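Local atomic coordinates of endo-1,3-beta-glucanase, family GH16 (Zobellia galactanivorans, PDB entry 4BPZ), a protein that probably hydrolyses internal beta-1,3-glucosidic bonds of glucans such as algal laminarin, through a calcium-binding catalytic domain of glycoside hydrolase family 16. Residues F93-K107 with F242-Q256. The protein carries 1 engineered substitution. Residues are numbered along the deposited sequence; the frame is centred on the assembly and turned at random.
Sequences FTYGKVEVRAKLPSK and FTDDIFEIDYVRIYQ. With CA (calcium ion), chain E.
Arg101 and Asp250 meet where two antiparallel strands, 96-103 and 244-255, lose step, and they illustrate how a beta bulge redistributes donors and acceptors. Lys97 and Glu99 exchange paired backbone bonds with Tyr255 and Arg253, as Lys103 does with Glu248. At the bulge Arg101 N reaches Tyr251 O at 3.2 Å, but Arg101 O accepts the N-H of Asp250 (N to O 2.8 Å), so the buried Tyr251 N has no partner. Asp250 binds calcium through OD1 and its backbone O, while the other carboxylate oxygen, OD2, receives Arg101 NH1 at 2.8 Å from above the carboxylate plane, the two flat groups standing 65° apart. With CG set between the backbone N and the carbonyl carbon (chi1 54°), the Tyr251 ring lies between Arg101 CB, 3.7 Å from its centroid, and the Arg253 guanidinium, which salt-bridges Glu18. Glu99 OE1 accepts from two waters, one shared with Tyr251 OH, the other with Tyr255 OH and Arg253 NH1. An alanine in place of Tyr251 would strip that first water of its hydroxyl partner and would probably leave the Arg253 guanidinium freer to turn. On the other sheet face, Val98, Val100 and Ala102 pack against Ile254, Val252 and Ile249. Glu18, Glu20, Gly62 and a water complete the calcium site, set on a beta bulge in the beta-jelly-roll sandwich of family 16.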
# COMPACT_ATOMS: atom_id res chain seq x y z
N PHE A 93 -2.86 10.66 -9.32
CA PHE A 93 -2.24 11.98 -9.20
C PHE A 93 -0.78 11.91 -9.60
O PHE A 93 -0.16 10.83 -9.46
CB PHE A 93 -2.41 12.55 -7.79
CG PHE A 93 -1.75 11.72 -6.75
CD1 PHE A 93 -2.28 10.48 -6.34
CD2 PHE A 93 -0.52 12.09 -6.19
CE1 PHE A 93 -1.68 9.64 -5.43
CE2 PHE A 93 0.09 11.22 -5.21
CZ PHE A 93 -0.49 10.01 -4.91
N THR A 94 -0.28 13.06 -10.06
CA THR A 94 1.14 13.20 -10.39
C THR A 94 1.73 14.27 -9.56
O THR A 94 1.32 15.44 -9.65
CB THR A 94 1.37 13.56 -11.87
OG1 THR A 94 0.63 12.59 -12.62
CG2 THR A 94 2.84 13.50 -12.23
N TYR A 95 2.70 13.86 -8.69
CA TYR A 95 3.36 14.72 -7.70
C TYR A 95 2.44 15.00 -6.55
O TYR A 95 1.18 14.98 -6.69
CB TYR A 95 3.95 15.97 -8.30
CG TYR A 95 4.79 15.77 -9.54
CD1 TYR A 95 5.66 14.71 -9.70
CD2 TYR A 95 4.68 16.64 -10.60
CE1 TYR A 95 6.42 14.54 -10.83
CE2 TYR A 95 5.45 16.54 -11.76
CZ TYR A 95 6.33 15.45 -11.87
OH TYR A 95 7.05 15.32 -13.02
N GLY A 96 3.00 15.24 -5.39
CA GLY A 96 2.23 15.66 -4.24
C GLY A 96 2.86 15.14 -2.98
O GLY A 96 3.91 14.49 -2.94
N LYS A 97 2.16 15.42 -1.90
CA LYS A 97 2.56 15.01 -0.55
C LYS A 97 1.45 14.10 -0.04
O LYS A 97 0.29 14.54 0.07
CB LYS A 97 2.74 16.21 0.34
CG LYS A 97 3.15 15.85 1.76
CD LYS A 97 3.52 17.07 2.60
CE LYS A 97 2.33 17.92 2.90
NZ LYS A 97 2.69 19.23 3.51
N VAL A 98 1.75 12.85 0.22
CA VAL A 98 0.80 11.88 0.76
C VAL A 98 1.10 11.65 2.20
O VAL A 98 2.26 11.38 2.55
CB VAL A 98 0.96 10.55 0.03
CG1 VAL A 98 -0.03 9.50 0.59
CG2 VAL A 98 0.75 10.69 -1.51
N GLU A 99 0.09 11.79 3.07
CA GLU A 99 0.27 11.57 4.53
C GLU A 99 -0.71 10.54 4.97
O GLU A 99 -1.92 10.66 4.71
CB GLU A 99 0.02 12.85 5.31
CG GLU A 99 1.00 13.96 5.04
CD GLU A 99 0.62 15.26 5.65
OE1 GLU A 99 -0.49 15.38 6.22
OE2 GLU A 99 1.45 16.14 5.63
N VAL A 100 -0.26 9.47 5.63
CA VAL A 100 -1.15 8.43 6.15
C VAL A 100 -0.79 8.22 7.61
O VAL A 100 0.35 7.83 7.93
CB VAL A 100 -1.01 7.09 5.35
CG1 VAL A 100 -2.00 6.09 5.90
CG2 VAL A 100 -1.28 7.31 3.87
N ARG A 101 -1.74 8.47 8.51
CA ARG A 101 -1.48 8.29 9.94
C ARG A 101 -2.08 6.93 10.34
O ARG A 101 -3.28 6.68 10.08
CB ARG A 101 -2.17 9.42 10.72
CG ARG A 101 -1.92 9.31 12.23
CD ARG A 101 -2.38 10.61 12.92
NE ARG A 101 -1.96 10.59 14.32
CZ ARG A 101 -2.78 10.45 15.34
NH1 ARG A 101 -4.07 10.15 15.20
NH2 ARG A 101 -2.29 10.45 16.58
N ALA A 102 -1.27 6.03 10.91
CA ALA A 102 -1.70 4.66 11.10
C ALA A 102 -1.00 3.99 12.26
O ALA A 102 0.07 4.38 12.67
CB ALA A 102 -1.35 3.84 9.80
N LYS A 103 -1.63 2.89 12.70
CA LYS A 103 -1.11 1.88 13.61
C LYS A 103 -1.00 0.60 12.83
O LYS A 103 -1.93 0.22 12.10
CB LYS A 103 -2.02 1.67 14.82
CG LYS A 103 -1.91 2.78 15.85
CD LYS A 103 -2.89 2.52 17.01
CE LYS A 103 -2.90 3.68 17.92
NZ LYS A 103 -3.78 3.32 19.12
N LEU A 104 0.15 -0.08 12.94
CA LEU A 104 0.47 -1.26 12.13
C LEU A 104 0.09 -2.56 12.83
O LEU A 104 0.09 -2.59 14.09
CB LEU A 104 1.96 -1.26 11.70
CG LEU A 104 2.41 0.02 11.04
CD1 LEU A 104 3.85 -0.14 10.59
CD2 LEU A 104 1.54 0.48 9.91
N PRO A 105 -0.11 -3.65 12.12
CA PRO A 105 -0.33 -4.94 12.80
C PRO A 105 0.90 -5.31 13.62
O PRO A 105 2.05 -5.13 13.20
CB PRO A 105 -0.54 -5.91 11.61
CG PRO A 105 -0.82 -5.05 10.43
CD PRO A 105 -0.30 -3.69 10.66
N SER A 106 0.66 -5.93 14.77
CA SER A 106 1.78 -6.41 15.61
C SER A 106 2.18 -7.84 15.37
O SER A 106 3.27 -8.21 15.82
CB SER A 106 1.36 -6.31 17.13
OG SER A 106 0.28 -7.15 17.39
N LYS A 107 1.33 -8.66 14.75
CA LYS A 107 1.54 -10.08 14.78
C LYS A 107 2.50 -10.54 13.72
O LYS A 107 2.58 -10.04 12.58
CB LYS A 107 0.23 -10.85 14.66
CG LYS A 107 -0.63 -10.66 15.94
CD LYS A 107 -1.94 -11.39 15.89
CE LYS A 107 -2.74 -11.18 17.19
NZ LYS A 107 -4.04 -11.90 17.12
N PHE A 242 -2.20 -18.02 14.70
CA PHE A 242 -2.69 -16.72 14.22
C PHE A 242 -4.19 -16.77 14.11
O PHE A 242 -4.80 -17.67 13.54
CB PHE A 242 -2.06 -16.47 12.86
CG PHE A 242 -2.47 -15.09 12.30
CD1 PHE A 242 -1.76 -14.00 12.63
CD2 PHE A 242 -3.58 -14.91 11.52
CE1 PHE A 242 -2.10 -12.69 12.16
CE2 PHE A 242 -3.91 -13.65 11.03
CZ PHE A 242 -3.22 -12.55 11.36
N THR A 243 -4.81 -15.73 14.64
CA THR A 243 -6.26 -15.55 14.53
C THR A 243 -6.60 -14.43 13.54
O THR A 243 -7.12 -14.69 12.45
CB THR A 243 -6.89 -15.23 15.90
OG1 THR A 243 -6.15 -14.19 16.54
CG2 THR A 243 -6.90 -16.47 16.78
N ASP A 244 -6.32 -13.19 13.94
CA ASP A 244 -6.59 -12.03 13.11
C ASP A 244 -5.71 -10.89 13.57
O ASP A 244 -5.14 -10.91 14.66
CB ASP A 244 -8.07 -11.68 13.12
CG ASP A 244 -8.61 -11.65 14.54
OD1 ASP A 244 -8.25 -10.79 15.31
OD2 ASP A 244 -9.41 -12.63 14.89
N ASP A 245 -5.57 -9.85 12.74
CA ASP A 245 -4.86 -8.63 13.15
C ASP A 245 -5.32 -7.48 12.30
O ASP A 245 -5.83 -7.69 11.17
CB ASP A 245 -3.34 -8.77 13.05
CG ASP A 245 -2.60 -7.92 14.04
OD1 ASP A 245 -3.22 -7.24 14.88
OD2 ASP A 245 -1.35 -7.92 13.96
N ILE A 246 -5.12 -6.27 12.78
CA ILE A 246 -5.60 -5.04 12.18
C ILE A 246 -4.49 -4.07 11.84
O ILE A 246 -3.56 -3.88 12.57
CB ILE A 246 -6.66 -4.37 13.11
CG1 ILE A 246 -8.00 -5.11 13.00
CG2 ILE A 246 -6.84 -2.87 12.84
CD1 ILE A 246 -9.03 -4.74 14.10
N PHE A 247 -4.69 -3.39 10.70
CA PHE A 247 -3.95 -2.19 10.25
C PHE A 247 -4.93 -1.03 10.34
O PHE A 247 -5.97 -1.10 9.67
CB PHE A 247 -3.55 -2.49 8.81
CG PHE A 247 -2.72 -1.47 8.07
CD1 PHE A 247 -2.11 -0.38 8.67
CD2 PHE A 247 -2.56 -1.64 6.69
CE1 PHE A 247 -1.38 0.52 7.90
CE2 PHE A 247 -1.83 -0.76 5.94
CZ PHE A 247 -1.22 0.29 6.56
N GLU A 248 -4.71 -0.10 11.22
CA GLU A 248 -5.66 0.94 11.54
C GLU A 248 -5.15 2.27 11.00
O GLU A 248 -4.06 2.72 11.34
CB GLU A 248 -5.85 1.03 13.05
CG GLU A 248 -6.93 1.99 13.39
CD GLU A 248 -7.24 2.13 14.86
OE1 GLU A 248 -6.39 1.75 15.68
OE2 GLU A 248 -8.31 2.66 15.20
N ILE A 249 -5.97 2.90 10.17
CA ILE A 249 -5.58 4.14 9.47
C ILE A 249 -6.52 5.26 9.88
O ILE A 249 -7.73 5.23 9.66
CB ILE A 249 -5.61 3.87 7.92
CG1 ILE A 249 -4.53 2.86 7.60
CG2 ILE A 249 -5.41 5.19 7.21
CD1 ILE A 249 -4.68 2.30 6.28
N ASP A 250 -5.97 6.27 10.52
CA ASP A 250 -6.75 7.45 10.97
C ASP A 250 -7.16 8.32 9.80
O ASP A 250 -8.29 8.81 9.72
CB ASP A 250 -5.90 8.20 12.00
CG ASP A 250 -6.65 9.36 12.62
OD1 ASP A 250 -7.90 9.37 12.66
OD2 ASP A 250 -5.93 10.29 13.08
N TYR A 251 -6.25 8.54 8.84
CA TYR A 251 -6.60 9.36 7.71
C TYR A 251 -5.57 9.09 6.57
O TYR A 251 -4.45 8.65 6.83
CB TYR A 251 -6.56 10.89 8.01
CG TYR A 251 -5.32 11.46 8.58
CD1 TYR A 251 -4.17 11.65 7.82
CD2 TYR A 251 -5.28 11.87 9.94
CE1 TYR A 251 -3.04 12.27 8.32
CE2 TYR A 251 -4.15 12.46 10.46
CZ TYR A 251 -3.04 12.69 9.68
OH TYR A 251 -1.93 13.23 10.24
N VAL A 252 -6.03 9.44 5.39
CA VAL A 252 -5.15 9.59 4.17
C VAL A 252 -5.37 11.01 3.70
O VAL A 252 -6.54 11.40 3.51
CB VAL A 252 -5.58 8.59 3.08
CG1 VAL A 252 -4.80 8.83 1.78
CG2 VAL A 252 -5.39 7.17 3.57
N ARG A 253 -4.29 11.75 3.48
CA ARG A 253 -4.40 13.11 2.92
C ARG A 253 -3.37 13.22 1.78
O ARG A 253 -2.24 12.80 1.94
CB ARG A 253 -4.12 14.17 3.97
CG ARG A 253 -5.11 14.20 5.14
CD ARG A 253 -4.64 15.04 6.26
NE ARG A 253 -5.60 14.98 7.36
CZ ARG A 253 -5.34 15.36 8.60
NH1 ARG A 253 -4.20 15.91 8.91
NH2 ARG A 253 -6.29 15.16 9.51
N ILE A 254 -3.79 13.87 0.68
CA ILE A 254 -2.88 14.11 -0.42
C ILE A 254 -2.97 15.60 -0.77
O ILE A 254 -4.08 16.12 -1.02
CB ILE A 254 -3.19 13.22 -1.65
CG1 ILE A 254 -3.24 11.76 -1.23
CG2 ILE A 254 -2.21 13.53 -2.76
CD1 ILE A 254 -3.55 10.77 -2.39
N TYR A 255 -1.84 16.26 -0.79
CA TYR A 255 -1.73 17.63 -1.11
C TYR A 255 -0.90 17.79 -2.41
O TYR A 255 0.02 17.04 -2.64
CB TYR A 255 -1.00 18.41 0.00
CG TYR A 255 -1.66 18.38 1.34
CD1 TYR A 255 -1.41 17.34 2.22
CD2 TYR A 255 -2.53 19.38 1.73
CE1 TYR A 255 -2.00 17.28 3.49
CE2 TYR A 255 -3.13 19.36 3.00
CZ TYR A 255 -2.88 18.30 3.84
OH TYR A 255 -3.49 18.27 5.08
N GLN A 256 -1.15 18.86 -3.16
CA GLN A 256 -0.26 19.20 -4.27
C GLN A 256 0.20 20.61 -4.20
O GLN A 256 -0.27 21.35 -3.36
CB GLN A 256 -1.00 18.94 -5.60
CG GLN A 256 -1.07 17.45 -5.88
CD GLN A 256 -1.73 17.09 -7.19
OE1 GLN A 256 -1.25 16.16 -7.92
NE2 GLN A 256 -2.78 17.73 -7.55
OXT GLN A 256 1.09 20.96 -5.04
CA CA E . -9.83 9.75 11.33
O HOH W 1 -2.17 17.20 7.14
O HOH W 2 -0.19 14.36 8.70
O HOH W 3 -6.55 3.23 17.93
O HOH W 4 -2.68 -2.77 15.30
O HOH W 5 -1.93 -5.70 16.57
O HOH W 6 -3.14 -14.53 16.79
O HOH W 7 -9.00 11.97 10.99